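Local coordinates for formate oxidase (Aspergillus oryzae, PDB 5ZU3), which probably oxidises formate, as a flavin-dependent GMC-family oxidoreductase, and holds a modified cofactor, 8-formyl-FAD, at residues 154-159 against 211-216; 321-326 against 397-402; 368-373 against 453-458. The protein carries 1 engineered substitution. One frame throughout, in Å; residues are numbered along the deposited sequence.

Interaction 1: residues 154-159 against 211-216; sequences PIPISH and SFLFVK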
ATOM      1  N   PRO A 154      -1.721  17.132  -7.800  1.00 28.07           N
ATOM      2  CA  PRO A 154      -3.189  17.107  -7.764  1.00 27.03           C
ATOM      3  C   PRO A 154      -3.804  16.258  -6.657  1.00 28.26           C
ATOM      4  O   PRO A 154      -5.041  16.179  -6.586  1.00 29.41           O
ATOM      5  CB  PRO A 154      -3.539  16.537  -9.145  1.00 24.59           C
ATOM      6  CG  PRO A 154      -2.403  15.604  -9.435  1.00 24.26           C
ATOM      7  CD  PRO A 154      -1.169  16.231  -8.824  1.00 26.15           C
ATOM      8  N   ILE A 155      -2.999  15.653  -5.783  1.00 24.62           N
ATOM      9  CA  ILE A 155      -3.519  14.874  -4.656  1.00 26.44           C
ATOM     10  C   ILE A 155      -3.482  15.700  -3.382  1.00 27.35           C
ATOM     11  O   ILE A 155      -2.409  15.870  -2.789  1.00 25.31           O
ATOM     12  CB  ILE A 155      -2.754  13.562  -4.450  1.00 29.28           C
ATOM     13  CG1 ILE A 155      -3.014  12.646  -5.640  1.00 25.36           C
ATOM     14  CG2 ILE A 155      -3.119  12.899  -3.092  1.00 23.39           C
ATOM     15  CD1 ILE A 155      -1.815  12.362  -6.266  1.00 26.09           C
ATOM     16  N   PRO A 156      -4.624  16.220  -2.930  1.00 28.03           N
ATOM     17  CA  PRO A 156      -4.640  17.017  -1.693  1.00 28.83           C
ATOM     18  C   PRO A 156      -4.368  16.130  -0.484  1.00 31.68           C
ATOM     19  O   PRO A 156      -4.968  15.063  -0.337  1.00 32.13           O
ATOM     20  CB  PRO A 156      -6.054  17.606  -1.665  1.00 23.05           C
ATOM     21  CG  PRO A 156      -6.604  17.395  -3.086  1.00 27.93           C
ATOM     22  CD  PRO A 156      -5.951  16.149  -3.565  1.00 24.89           C
ATOM     23  N   ILE A 157      -3.404  16.539   0.342  1.00 28.36           N
ATOM     24  CA  ILE A 157      -3.095  15.835   1.580  1.00 30.79           C
ATOM     25  C   ILE A 157      -3.175  16.814   2.748  1.00 36.47           C
ATOM     26  O   ILE A 157      -2.976  18.026   2.604  1.00 32.68           O
ATOM     27  CB  ILE A 157      -1.697  15.186   1.571  1.00 31.27           C
ATOM     28  CG1 ILE A 157      -0.626  16.287   1.685  1.00 24.24           C
ATOM     29  CG2 ILE A 157      -1.523  14.300   0.346  1.00 24.26           C
ATOM     30  CD1 ILE A 157       0.746  15.766   1.980  1.00 29.74           C
ATOM     31  N   SER A 158      -3.394  16.256   3.933  1.00 32.46           N
ATOM     32  CA  SER A 158      -3.434  17.057   5.148  1.00 28.74           C
ATOM     33  C   SER A 158      -3.161  16.150   6.333  1.00 26.83           C
ATOM     34  O   SER A 158      -3.381  14.936   6.267  1.00 31.19           O
ATOM     35  CB  SER A 158      -4.787  17.754   5.304  1.00 26.89           C
ATOM     36  OG  SER A 158      -4.895  18.405   6.557  1.00 28.73           O
ATOM     37  N   HIS A 159      -2.670  16.746   7.418  1.00 23.67           N
ATOM     38  CA  HIS A 159      -2.812  16.085   8.703  1.00 27.15           C
ATOM     39  C   HIS A 159      -4.277  15.728   8.899  1.00 27.74           C
ATOM     40  O   HIS A 159      -5.163  16.474   8.476  1.00 26.10           O
ATOM     41  CB  HIS A 159      -2.349  16.992   9.848  1.00 25.88           C
ATOM     42  CG  HIS A 159      -0.865  17.097   9.975  1.00 24.24           C
ATOM     43  ND1 HIS A 159      -0.107  17.947   9.199  1.00 24.36           N
ATOM     44  CD2 HIS A 159       0.009  16.418  10.756  1.00 24.15           C
ATOM     45  CE1 HIS A 159       1.169  17.813   9.526  1.00 26.84           C
ATOM     46  NE2 HIS A 159       1.267  16.884  10.461  1.00 26.66           N
ATOM     47  N   SER A 211      -5.897   8.706  -7.003  1.00 25.46           N
ATOM     48  CA  SER A 211      -5.054   8.997  -8.161  1.00 20.64           C
ATOM     49  C   SER A 211      -5.849   9.388  -9.393  1.00 26.07           C
ATOM     50  O   SER A 211      -5.257   9.910 -10.347  1.00 28.68           O
ATOM     51  CB  SER A 211      -4.174   7.792  -8.465  1.00 23.08           C
ATOM     52  OG  SER A 211      -4.865   6.804  -9.203  1.00 24.06           O
ATOM     53  N   PHE A 212      -7.171   9.176  -9.391  1.00 23.76           N
ATOM     54  CA  PHE A 212      -8.004   9.604 -10.505  1.00 21.48           C
ATOM     55  C   PHE A 212      -7.986  11.114 -10.672  1.00 22.81           C
ATOM     56  O   PHE A 212      -8.283  11.615 -11.760  1.00 31.23           O
ATOM     57  CB  PHE A 212      -9.434   9.130 -10.279  1.00 21.18           C
ATOM     58  CG  PHE A 212      -9.898   9.309  -8.854  1.00 22.84           C
ATOM     59  CD1 PHE A 212     -10.172  10.574  -8.358  1.00 22.97           C
ATOM     60  CD2 PHE A 212     -10.060   8.220  -8.018  1.00 19.74           C
ATOM     61  CE1 PHE A 212     -10.582  10.753  -7.055  1.00 25.36           C
ATOM     62  CE2 PHE A 212     -10.485   8.392  -6.717  1.00 25.53           C
ATOM     63  CZ  PHE A 212     -10.740   9.672  -6.229  1.00 25.61           C
ATOM     64  N   LEU A 213      -7.610  11.844  -9.625  1.00 21.83           N
ATOM     65  CA  LEU A 213      -7.472  13.288  -9.697  1.00 24.72           C
ATOM     66  C   LEU A 213      -6.385  13.724 -10.661  1.00 27.99           C
ATOM     67  O   LEU A 213      -6.270  14.927 -10.943  1.00 29.58           O
ATOM     68  CB  LEU A 213      -7.165  13.843  -8.302  1.00 26.65           C
ATOM     69  CG  LEU A 213      -8.282  13.632  -7.299  1.00 29.27           C
ATOM     70  CD1 LEU A 213      -7.769  13.991  -5.912  1.00 23.42           C
ATOM     71  CD2 LEU A 213      -9.470  14.497  -7.725  1.00 21.59           C
ATOM     72  N   PHE A 214      -5.537  12.795 -11.091  1.00 24.86           N
ATOM     73  CA  PHE A 214      -4.500  13.087 -12.069  1.00 24.47           C
ATOM     74  C   PHE A 214      -5.028  13.160 -13.497  1.00 29.60           C
ATOM     75  O   PHE A 214      -4.413  13.834 -14.332  1.00 33.65           O
ATOM     76  CB  PHE A 214      -3.428  12.008 -12.040  1.00 25.15           C
ATOM     77  CG  PHE A 214      -2.250  12.348 -11.225  1.00 27.32           C
ATOM     78  CD1 PHE A 214      -1.243  13.140 -11.752  1.00 26.16           C
ATOM     79  CD2 PHE A 214      -2.094  11.824  -9.962  1.00 23.35           C
ATOM     80  CE1 PHE A 214      -0.120  13.440 -11.002  1.00 27.53           C
ATOM     81  CE2 PHE A 214      -0.962  12.115  -9.227  1.00 27.32           C
ATOM     82  CZ  PHE A 214       0.020  12.927  -9.736  1.00 25.06           C
ATOM     83  N   VAL A 215      -6.102  12.432 -13.823  1.00 27.68           N
ATOM     84  CA  VAL A 215      -6.397  12.171 -15.229  1.00 33.60           C
ATOM     85  C   VAL A 215      -7.745  12.740 -15.655  1.00 31.31           C
ATOM     86  O   VAL A 215      -8.287  12.349 -16.673  1.00 35.70           O
ATOM     87  CB  VAL A 215      -6.320  10.663 -15.537  1.00 25.46           C
ATOM     88  CG1 VAL A 215      -4.904  10.184 -15.374  1.00 26.85           C
ATOM     89  CG2 VAL A 215      -7.251   9.882 -14.631  1.00 24.48           C
ATOM     90  N   LYS A 216      -8.261  13.698 -14.914  1.00 34.10           N
ATOM     91  CA  LYS A 216      -9.538  14.321 -15.203  1.00 40.35           C
ATOM     92  C   LYS A 216      -9.314  15.687 -15.843  1.00 39.64           C
ATOM     93  O   LYS A 216      -8.247  16.293 -15.704  1.00 38.61           O
ATOM     94  CB  LYS A 216     -10.384  14.439 -13.934  1.00 46.87           C
ATOM     95  CG  LYS A 216      -9.597  14.926 -12.699  1.00 42.60           C
ATOM     96  CD  LYS A 216     -10.486  14.952 -11.456  1.00 40.47           C
ATOM     97  CE  LYS A 216     -11.590  15.992 -11.594  1.00 39.25           C
ATOM     98  NZ  LYS A 216     -12.717  15.751 -10.669  1.00 40.60           N
TER
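Pro-154 lies over one face of the Phe-214 ring in a CH-pi contact. Its CG sits 3.4 Å from the centroid of the Phe-214 ring and only 7° off the ring normal, so this methylene stands over the ring centre. CD lies off toward the rim, 3.6 Å from Phe-214 CZ. Ile-155 approaches the same ring obliquely, but the modelled separation is too short to be reliable.

Ordinary apolar packing comes from Leu-213. Its CG is anti to the carbonyl carbon (chi1 -64°), and the branch ending in CD1 meets Pro-156 CD tip to tip at 3.7 Å. The same Leu-213 CD1 lies 3.6 Å from Pro-154 O.

The 3-10 turn is closed by Phe-214 N donating to Ser-211 O at 3.0 Å. Outside the pair, Ser-211 OG bonds Gly-15 O and Asn-19 ND2, in a glycine-rich turn consistent with a Rossmann-type dinucleotide-binding motif, next to the FAD-binding Thr-16. Helices 16-25 and 555-572 also touch Phe-214.

No hydrogen bond crosses between these two segments, so their contact rests on apolar packing and the CH-pi contact, not on directional polar pairing.

Interaction 2: residues 321-326 against 397-402; sequences GMDDVL and VCMFGT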
ATOM      1  N   GLY A 321     -13.989   5.642  21.576  1.00 27.01           N
ATOM      2  CA  GLY A 321     -13.913   5.135  20.220  1.00 22.10           C
ATOM      3  C   GLY A 321     -15.152   5.612  19.498  1.00 28.82           C
ATOM      4  O   GLY A 321     -16.077   6.149  20.112  1.00 34.65           O
ATOM      5  N   MET A 322     -15.167   5.428  18.178  1.00 32.39           N
ATOM      6  CA  MET A 322     -16.245   5.949  17.353  1.00 22.48           C
ATOM      7  C   MET A 322     -17.321   4.927  17.030  1.00 28.31           C
ATOM      8  O   MET A 322     -18.235   5.243  16.266  1.00 28.22           O
ATOM      9  CB  MET A 322     -15.670   6.531  16.069  1.00 26.07           C
ATOM     10  CG  MET A 322     -14.650   7.618  16.342  1.00 29.00           C
ATOM     11  SD  MET A 322     -15.450   9.083  17.028  1.00 34.00           S
ATOM     12  CE  MET A 322     -16.828   9.322  15.901  1.00 27.78           C
ATOM     13  N   ASP A 323     -17.244   3.725  17.610  1.00 24.03           N
ATOM     14  CA  ASP A 323     -18.158   2.650  17.245  1.00 24.78           C
ATOM     15  C   ASP A 323     -19.609   3.114  17.315  1.00 32.64           C
ATOM     16  O   ASP A 323     -20.421   2.802  16.432  1.00 30.61           O
ATOM     17  CB  ASP A 323     -17.951   1.442  18.164  1.00 26.98           C
ATOM     18  CG  ASP A 323     -16.508   0.937  18.186  1.00 29.04           C
ATOM     19  OD1 ASP A 323     -15.576   1.731  18.465  1.00 26.31           O
ATOM     20  OD2 ASP A 323     -16.322  -0.280  17.980  1.00 27.60           O
ATOM     21  N   ASP A 324     -19.969   3.820  18.397  1.00 30.66           N
ATOM     22  CA  ASP A 324     -21.366   4.200  18.584  1.00 37.51           C
ATOM     23  C   ASP A 324     -21.803   5.335  17.670  1.00 36.03           C
ATOM     24  O   ASP A 324     -23.002   5.527  17.468  1.00 32.43           O
ATOM     25  CB  ASP A 324     -21.620   4.600  20.034  1.00 34.43           C
ATOM     26  CG  ASP A 324     -22.964   4.109  20.535  1.00 36.78           C
ATOM     27  OD1 ASP A 324     -23.219   2.884  20.462  1.00 38.59           O
ATOM     28  OD2 ASP A 324     -23.770   4.945  20.989  1.00 46.38           O
ATOM     29  N   VAL A 325     -20.869   6.090  17.112  1.00 34.17           N
ATOM     30  CA  VAL A 325     -21.243   7.136  16.179  1.00 33.41           C
ATOM     31  C   VAL A 325     -21.294   6.606  14.750  1.00 38.03           C
ATOM     32  O   VAL A 325     -22.256   6.863  14.021  1.00 38.91           O
ATOM     33  CB  VAL A 325     -20.288   8.336  16.312  1.00 34.99           C
ATOM     34  CG1 VAL A 325     -20.616   9.380  15.252  1.00 31.78           C
ATOM     35  CG2 VAL A 325     -20.341   8.924  17.724  1.00 33.67           C
ATOM     36  N   LEU A 326     -20.282   5.846  14.311  1.00 29.86           N
ATOM     37  CA  LEU A 326     -20.213   5.501  12.893  1.00 32.37           C
ATOM     38  C   LEU A 326     -20.623   4.075  12.570  1.00 35.25           C
ATOM     39  O   LEU A 326     -21.174   3.842  11.489  1.00 38.32           O
ATOM     40  CB  LEU A 326     -18.811   5.750  12.331  1.00 31.38           C
ATOM     41  CG  LEU A 326     -18.331   7.194  12.468  1.00 30.49           C
ATOM     42  CD1 LEU A 326     -16.825   7.275  12.250  1.00 23.90           C
ATOM     43  CD2 LEU A 326     -19.107   8.116  11.531  1.00 26.84           C
ATOM     44  N   VAL A 397      -6.344   2.666  15.384  1.00 25.49           N
ATOM     45  CA  VAL A 397      -7.621   2.967  14.738  1.00 23.52           C
ATOM     46  C   VAL A 397      -8.669   3.138  15.828  1.00 30.02           C
ATOM     47  O   VAL A 397      -8.796   2.284  16.716  1.00 27.98           O
ATOM     48  CB  VAL A 397      -8.003   1.850  13.759  1.00 22.73           C
ATOM     49  CG1 VAL A 397      -9.338   2.140  13.085  1.00 26.95           C
ATOM     50  CG2 VAL A 397      -6.892   1.666  12.727  1.00 27.67           C
ATOM     51  N   CYS A 398      -9.370   4.269  15.815  1.00 26.11           N
ATOM     52  CA  CYS A 398     -10.209   4.604  16.971  1.00 28.33           C
ATOM     53  C   CYS A 398     -11.633   4.075  16.821  1.00 25.66           C
ATOM     54  O   CYS A 398     -12.615   4.785  17.042  1.00 25.42           O
ATOM     55  CB  CYS A 398     -10.199   6.115  17.230  1.00 27.99           C
ATOM     56  SG  CYS A 398     -10.813   7.189  15.933  1.00 28.20           S
ATOM     57  N   MET A 399     -11.745   2.788  16.494  1.00 24.67           N
ATOM     58  CA  MET A 399     -13.037   2.134  16.314  1.00 19.73           C
ATOM     59  C   MET A 399     -12.759   0.660  16.070  1.00 24.78           C
ATOM     60  O   MET A 399     -11.638   0.293  15.703  1.00 26.93           O
ATOM     61  CB  MET A 399     -13.809   2.748  15.139  1.00 23.55           C
ATOM     62  CG  MET A 399     -15.290   2.412  15.093  1.00 23.22           C
ATOM     63  SD  MET A 399     -16.079   3.205  13.694  1.00 31.33           S
ATOM     64  CE  MET A 399     -15.441   2.196  12.359  1.00 24.94           C
ATOM     65  N   PHE A 400     -13.780  -0.188  16.262  1.00 21.60           N
ATOM     66  CA  PHE A 400     -13.647  -1.560  15.789  1.00 24.11           C
ATOM     67  C   PHE A 400     -13.516  -1.547  14.270  1.00 27.02           C
ATOM     68  O   PHE A 400     -14.361  -0.966  13.577  1.00 26.67           O
ATOM     69  CB  PHE A 400     -14.837  -2.427  16.194  1.00 21.61           C
ATOM     70  CG  PHE A 400     -14.704  -3.856  15.745  1.00 18.43           C
ATOM     71  CD1 PHE A 400     -13.993  -4.771  16.498  1.00 23.18           C
ATOM     72  CD2 PHE A 400     -15.247  -4.272  14.546  1.00 26.13           C
ATOM     73  CE1 PHE A 400     -13.844  -6.091  16.099  1.00 20.34           C
ATOM     74  CE2 PHE A 400     -15.109  -5.601  14.117  1.00 25.00           C
ATOM     75  CZ  PHE A 400     -14.406  -6.509  14.909  1.00 27.05           C
ATOM     76  N   GLY A 401     -12.436  -2.144  13.756  1.00 21.10           N
ATOM     77  CA  GLY A 401     -12.220  -2.194  12.318  1.00 23.71           C
ATOM     78  C   GLY A 401     -12.427  -3.557  11.665  1.00 26.57           C
ATOM     79  O   GLY A 401     -11.560  -4.441  11.797  1.00 19.89           O
ATOM     80  N   THR A 402     -13.559  -3.739  10.952  1.00 22.28           N
ATOM     81  CA  THR A 402     -13.852  -5.033  10.334  1.00 21.95           C
ATOM     82  C   THR A 402     -12.736  -5.475   9.394  1.00 24.71           C
ATOM     83  O   THR A 402     -12.464  -6.674   9.274  1.00 20.70           O
ATOM     84  CB  THR A 402     -15.175  -4.991   9.564  1.00 26.40           C
ATOM     85  OG1 THR A 402     -15.145  -3.926   8.603  1.00 28.52           O
ATOM     86  CG2 THR A 402     -16.374  -4.807  10.517  1.00 27.77           C
TER
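The backbones of Gly-321 and Cys-398 come closest, their CA atoms 5.0 Å apart, where the N-terminal end of helix 323-327 meets the loop leaving strand 392-397 in the large mixed sheet. Two motifs shape the junction: Met-322 is the N-cap residue of the helix, and Cys-398 is the centre of an inverse gamma turn. The carbonyl of Cys-398 accepts from the backbone N of the N-cap residue, Met-322 N donating to Cys-398 O at 2.9 Å with an N-H...O angle of 152°. Met-322 O in turn accepts from both Val-325 N and Leu-326 N, which places it at the start of the helix.

Asp-323 supplies the second polar link. Phe-400 N donates to Asp-323 OD2 at 3.1 Å, coming from above the carboxylate plane, 41° out of it, and adds a weak bond to Asp-323 OD1 at 3.4 Å. OD1 also accepts from His-416 N on strand 415-423, so one carboxylate joins the helix start to two separate backbone amides.

Met-399 packs beside this group. With CG anti to its backbone N (chi1 -164°), the side chain passes obliquely across Asp-323, and Met-399 CG is 3.5 Å from Asp-323 OD1. Further out, Met-399 SD packs 4.0 Å from Leu-326 CB and also lies near Met-322 CB. Of the Phe-400 side chain, CB lies closest to the carboxylate, 3.2 Å from Asp-323 OD2; the side chain also touches Pro-411, His-416 and Leu-327. Six of the seven touching residues are buried, so these bonds lie in a buried junction between the helix start and the loop after strand 392-397. There Met-322 CG, anti to its carbonyl carbon, lies 3.9 Å from Cys-398 SG.

Interaction 3: residues 368-373 against 453-458; sequences DAEYRK and NDLDII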
ATOM      1  N   ASP A 368      14.807 -12.031  24.516  1.00 31.47           N
ATOM      2  CA  ASP A 368      14.594 -13.330  23.885  1.00 31.86           C
ATOM      3  C   ASP A 368      15.929 -13.975  23.510  1.00 32.93           C
ATOM      4  O   ASP A 368      16.733 -13.382  22.774  1.00 28.73           O
ATOM      5  CB  ASP A 368      13.703 -13.193  22.655  1.00 28.15           C
ATOM      6  CG  ASP A 368      13.429 -14.525  21.989  1.00 33.15           C
ATOM      7  OD1 ASP A 368      14.283 -14.966  21.169  1.00 27.24           O
ATOM      8  OD2 ASP A 368      12.371 -15.124  22.300  1.00 31.13           O
ATOM      9  N   ALA A 369      16.153 -15.195  24.007  1.00 25.23           N
ATOM     10  CA  ALA A 369      17.423 -15.862  23.749  1.00 32.04           C
ATOM     11  C   ALA A 369      17.641 -16.070  22.255  1.00 30.62           C
ATOM     12  O   ALA A 369      18.760 -15.906  21.754  1.00 23.94           O
ATOM     13  CB  ALA A 369      17.477 -17.194  24.492  1.00 29.17           C
ATOM     14  N   GLU A 370      16.577 -16.412  21.522  1.00 27.39           N
ATOM     15  CA  GLU A 370      16.733 -16.643  20.092  1.00 28.75           C
ATOM     16  C   GLU A 370      17.099 -15.358  19.345  1.00 25.94           C
ATOM     17  O   GLU A 370      17.956 -15.384  18.447  1.00 25.08           O
ATOM     18  CB  GLU A 370      15.473 -17.278  19.527  1.00 29.83           C
ATOM     19  CG  GLU A 370      15.656 -17.756  18.113  1.00 32.98           C
ATOM     20  CD  GLU A 370      14.481 -18.577  17.612  1.00 39.61           C
ATOM     21  OE1 GLU A 370      14.322 -18.655  16.376  1.00 39.78           O
ATOM     22  OE2 GLU A 370      13.704 -19.107  18.445  1.00 45.59           O
ATOM     23  N   TYR A 371      16.487 -14.222  19.702  1.00 26.82           N
ATOM     24  CA  TYR A 371      16.918 -12.962  19.088  1.00 27.47           C
ATOM     25  C   TYR A 371      18.375 -12.665  19.417  1.00 27.79           C
ATOM     26  O   TYR A 371      19.125 -12.192  18.555  1.00 28.54           O
ATOM     27  CB  TYR A 371      16.040 -11.781  19.501  1.00 27.83           C
ATOM     28  CG  TYR A 371      16.555 -10.482  18.904  1.00 28.63           C
ATOM     29  CD1 TYR A 371      17.524  -9.709  19.565  1.00 30.01           C
ATOM     30  CD2 TYR A 371      16.104 -10.042  17.673  1.00 28.84           C
ATOM     31  CE1 TYR A 371      18.012  -8.542  19.011  1.00 28.84           C
ATOM     32  CE2 TYR A 371      16.582  -8.864  17.113  1.00 28.99           C
ATOM     33  CZ  TYR A 371      17.539  -8.122  17.787  1.00 28.73           C
ATOM     34  OH  TYR A 371      18.026  -6.971  17.229  1.00 23.56           O
ATOM     35  N   ARG A 372      18.798 -12.923  20.656  1.00 28.63           N
ATOM     36  CA  ARG A 372      20.189 -12.633  21.017  1.00 30.93           C
ATOM     37  C   ARG A 372      21.173 -13.474  20.199  1.00 27.78           C
ATOM     38  O   ARG A 372      22.179 -12.952  19.701  1.00 28.80           O
ATOM     39  CB  ARG A 372      20.425 -12.825  22.525  1.00 22.53           C
ATOM     40  CG  ARG A 372      19.929 -11.642  23.359  1.00 30.57           C
ATOM     41  CD  ARG A 372      20.146 -11.775  24.886  1.00 30.43           C
ATOM     42  NE  ARG A 372      19.948 -13.119  25.425  1.00 31.39           N
ATOM     43  CZ  ARG A 372      18.865 -13.508  26.078  1.00 28.88           C
ATOM     44  NH1 ARG A 372      17.867 -12.661  26.256  1.00 33.88           N
ATOM     45  NH2 ARG A 372      18.772 -14.755  26.528  1.00 31.35           N
ATOM     46  N   LYS A 373      20.908 -14.782  20.063  1.00 27.78           N
ATOM     47  CA  LYS A 373      21.732 -15.629  19.197  1.00 26.30           C
ATOM     48  C   LYS A 373      21.810 -15.083  17.777  1.00 30.85           C
ATOM     49  O   LYS A 373      22.887 -15.064  17.168  1.00 31.04           O
ATOM     50  CB  LYS A 373      21.164 -17.051  19.123  1.00 36.06           C
ATOM     51  CG  LYS A 373      22.138 -18.046  18.459  1.00 41.04           C
ATOM     52  CD  LYS A 373      21.559 -19.454  18.215  1.00 42.30           C
ATOM     53  CE  LYS A 373      20.770 -20.027  19.374  1.00 50.91           C
ATOM     54  NZ  LYS A 373      19.586 -20.797  18.858  1.00 48.46           N
ATOM     55  N   ASN A 453      10.579 -16.889   8.438  1.00 21.45           N
ATOM     56  CA  ASN A 453      11.640 -16.877   9.440  1.00 24.82           C
ATOM     57  C   ASN A 453      11.028 -16.758  10.831  1.00 20.28           C
ATOM     58  O   ASN A 453      10.231 -15.859  11.083  1.00 22.65           O
ATOM     59  CB  ASN A 453      12.621 -15.723   9.199  1.00 24.03           C
ATOM     60  CG  ASN A 453      13.964 -15.925   9.905  1.00 22.87           C
ATOM     61  OD1 ASN A 453      14.025 -16.271  11.100  1.00 22.74           O
ATOM     62  ND2 ASN A 453      15.050 -15.660   9.179  1.00 23.57           N
ATOM     63  N   ASP A 454      11.380 -17.690  11.717  1.00 24.92           N
ATOM     64  CA  ASP A 454      10.901 -17.654  13.096  1.00 15.83           C
ATOM     65  C   ASP A 454      11.172 -16.313  13.786  1.00 22.58           C
ATOM     66  O   ASP A 454      10.412 -15.901  14.672  1.00 22.86           O
ATOM     67  CB  ASP A 454      11.571 -18.780  13.864  1.00 17.88           C
ATOM     68  CG  ASP A 454      10.903 -20.123  13.646  1.00 23.27           C
ATOM     69  OD1 ASP A 454       9.982 -20.226  12.802  1.00 19.66           O
ATOM     70  OD2 ASP A 454      11.330 -21.083  14.320  1.00 25.72           O
ATOM     71  N   LEU A 455      12.244 -15.615  13.402  1.00 22.78           N
ATOM     72  CA  LEU A 455      12.558 -14.351  14.068  1.00 23.73           C
ATOM     73  C   LEU A 455      11.466 -13.307  13.869  1.00 23.28           C
ATOM     74  O   LEU A 455      11.230 -12.485  14.763  1.00 28.37           O
ATOM     75  CB  LEU A 455      13.890 -13.808  13.580  1.00 23.04           C
ATOM     76  CG  LEU A 455      14.739 -13.213  14.698  1.00 30.62           C
ATOM     77  CD1 LEU A 455      15.313 -14.322  15.624  1.00 25.60           C
ATOM     78  CD2 LEU A 455      15.842 -12.294  14.118  1.00 28.44           C
ATOM     79  N   ASP A 456      10.783 -13.321  12.718  1.00 24.38           N
ATOM     80  CA  ASP A 456       9.665 -12.401  12.519  1.00 21.97           C
ATOM     81  C   ASP A 456       8.556 -12.688  13.521  1.00 25.15           C
ATOM     82  O   ASP A 456       7.873 -11.764  13.970  1.00 27.42           O
ATOM     83  CB  ASP A 456       9.116 -12.488  11.086  1.00 24.84           C
ATOM     84  CG  ASP A 456       9.952 -11.711  10.044  1.00 27.44           C
ATOM     85  OD1 ASP A 456      10.876 -10.948  10.406  1.00 26.20           O
ATOM     86  OD2 ASP A 456       9.668 -11.861   8.826  1.00 27.90           O
ATOM     87  N   ILE A 457       8.341 -13.969  13.867  1.00 23.97           N
ATOM     88  CA  ILE A 457       7.332 -14.300  14.876  1.00 23.28           C
ATOM     89  C   ILE A 457       7.733 -13.738  16.230  1.00 23.64           C
ATOM     90  O   ILE A 457       6.900 -13.186  16.962  1.00 29.23           O
ATOM     91  CB  ILE A 457       7.091 -15.828  14.955  1.00 26.13           C
ATOM     92  CG1 ILE A 457       6.569 -16.398  13.637  1.00 22.35           C
ATOM     93  CG2 ILE A 457       6.125 -16.186  16.081  1.00 17.97           C
ATOM     94  CD1 ILE A 457       6.400 -17.924  13.706  1.00 25.84           C
ATOM     95  N   ILE A 458       9.017 -13.849  16.574  1.00 20.78           N
ATOM     96  CA  ILE A 458       9.503 -13.316  17.845  1.00 26.93           C
ATOM     97  C   ILE A 458       9.311 -11.808  17.877  1.00 27.43           C
ATOM     98  O   ILE A 458       8.779 -11.252  18.844  1.00 32.06           O
ATOM     99  CB  ILE A 458      10.977 -13.721  18.069  1.00 26.13           C
ATOM    100  CG1 ILE A 458      11.061 -15.211  18.407  1.00 26.14           C
ATOM    101  CG2 ILE A 458      11.631 -12.878  19.146  1.00 24.93           C
ATOM    102  CD1 ILE A 458      12.427 -15.812  18.210  1.00 23.94           C
TER
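Ile-458, on helix 454-473, has the largest surface buried by the contact and meets Asp-368 and Glu-370 of the other segment through two different branches. Its CG2, anti to the backbone N (chi1, measured to CG1, is -73°), packs 3.7 Å from Asp-368 CG, the two side chains crossing at about a right angle. Its CD1 reaches the other acid and lies 3.5 Å from Glu-370 CD.

Glu-370 is extended beyond CG and runs obliquely over Ile-458, so that CB, CG and the carboxylate all lie along Ile-458 CD1, while OE1 comes 3.7 Å from Asp-454 CB. There Glu-370 OE1 and Asp-454 OD2 stand 4.4 Å apart. This like-charge approach is probably eased by Arg-74, which forms a salt bridge with Asp-454 OD1.

Leu-455 fills the other part of the interface. Its CD1 is 4.0 Å from Glu-370 O and also nears Tyr-371 CA, while CD2 approaches Tyr-371 CD2 at 4.2 Å, oblique to the ring. The hydroxyl of that tyrosine is tied to Asp-382 OD1.

No hydrogen bond joins the segments; each stabilises its own first turn. Asp-368 OD1 uses its anti lone pair to accept from Tyr-371 N at 2.8 Å, and Asn-453 OD1 accepts from Leu-455 N. The short axes approach to 10.2 Å and cross at -127°. The arrangement is thus a helix-helix packing of two side-chain N-capped first turns, in which Asp-368 both caps the N terminus of its helix and touches the neighbouring one.

From the N terminus, interaction 1 comes first: residues 154-159 meet 211-216 across 51 intervening residues, closing a loop beside the FAD-binding part of the fold before either of the others opens. Interaction 2 starts at 321-326, but before 397-402 completes it, 368-373 has already opened interaction 3, which closes at 453-458. These two therefore cross, so the two loops overlap in sequence. Interaction 2 ties a short helix to the loop leaving strand 392-397 of the large mixed sheet; interaction 3 ties helix 369-377 to helix 454-473. None touches another: nearest atoms are about 13 Å apart between interactions 1 and 2, and interactions 1 and 3 lie on opposite sides of the chain's centre.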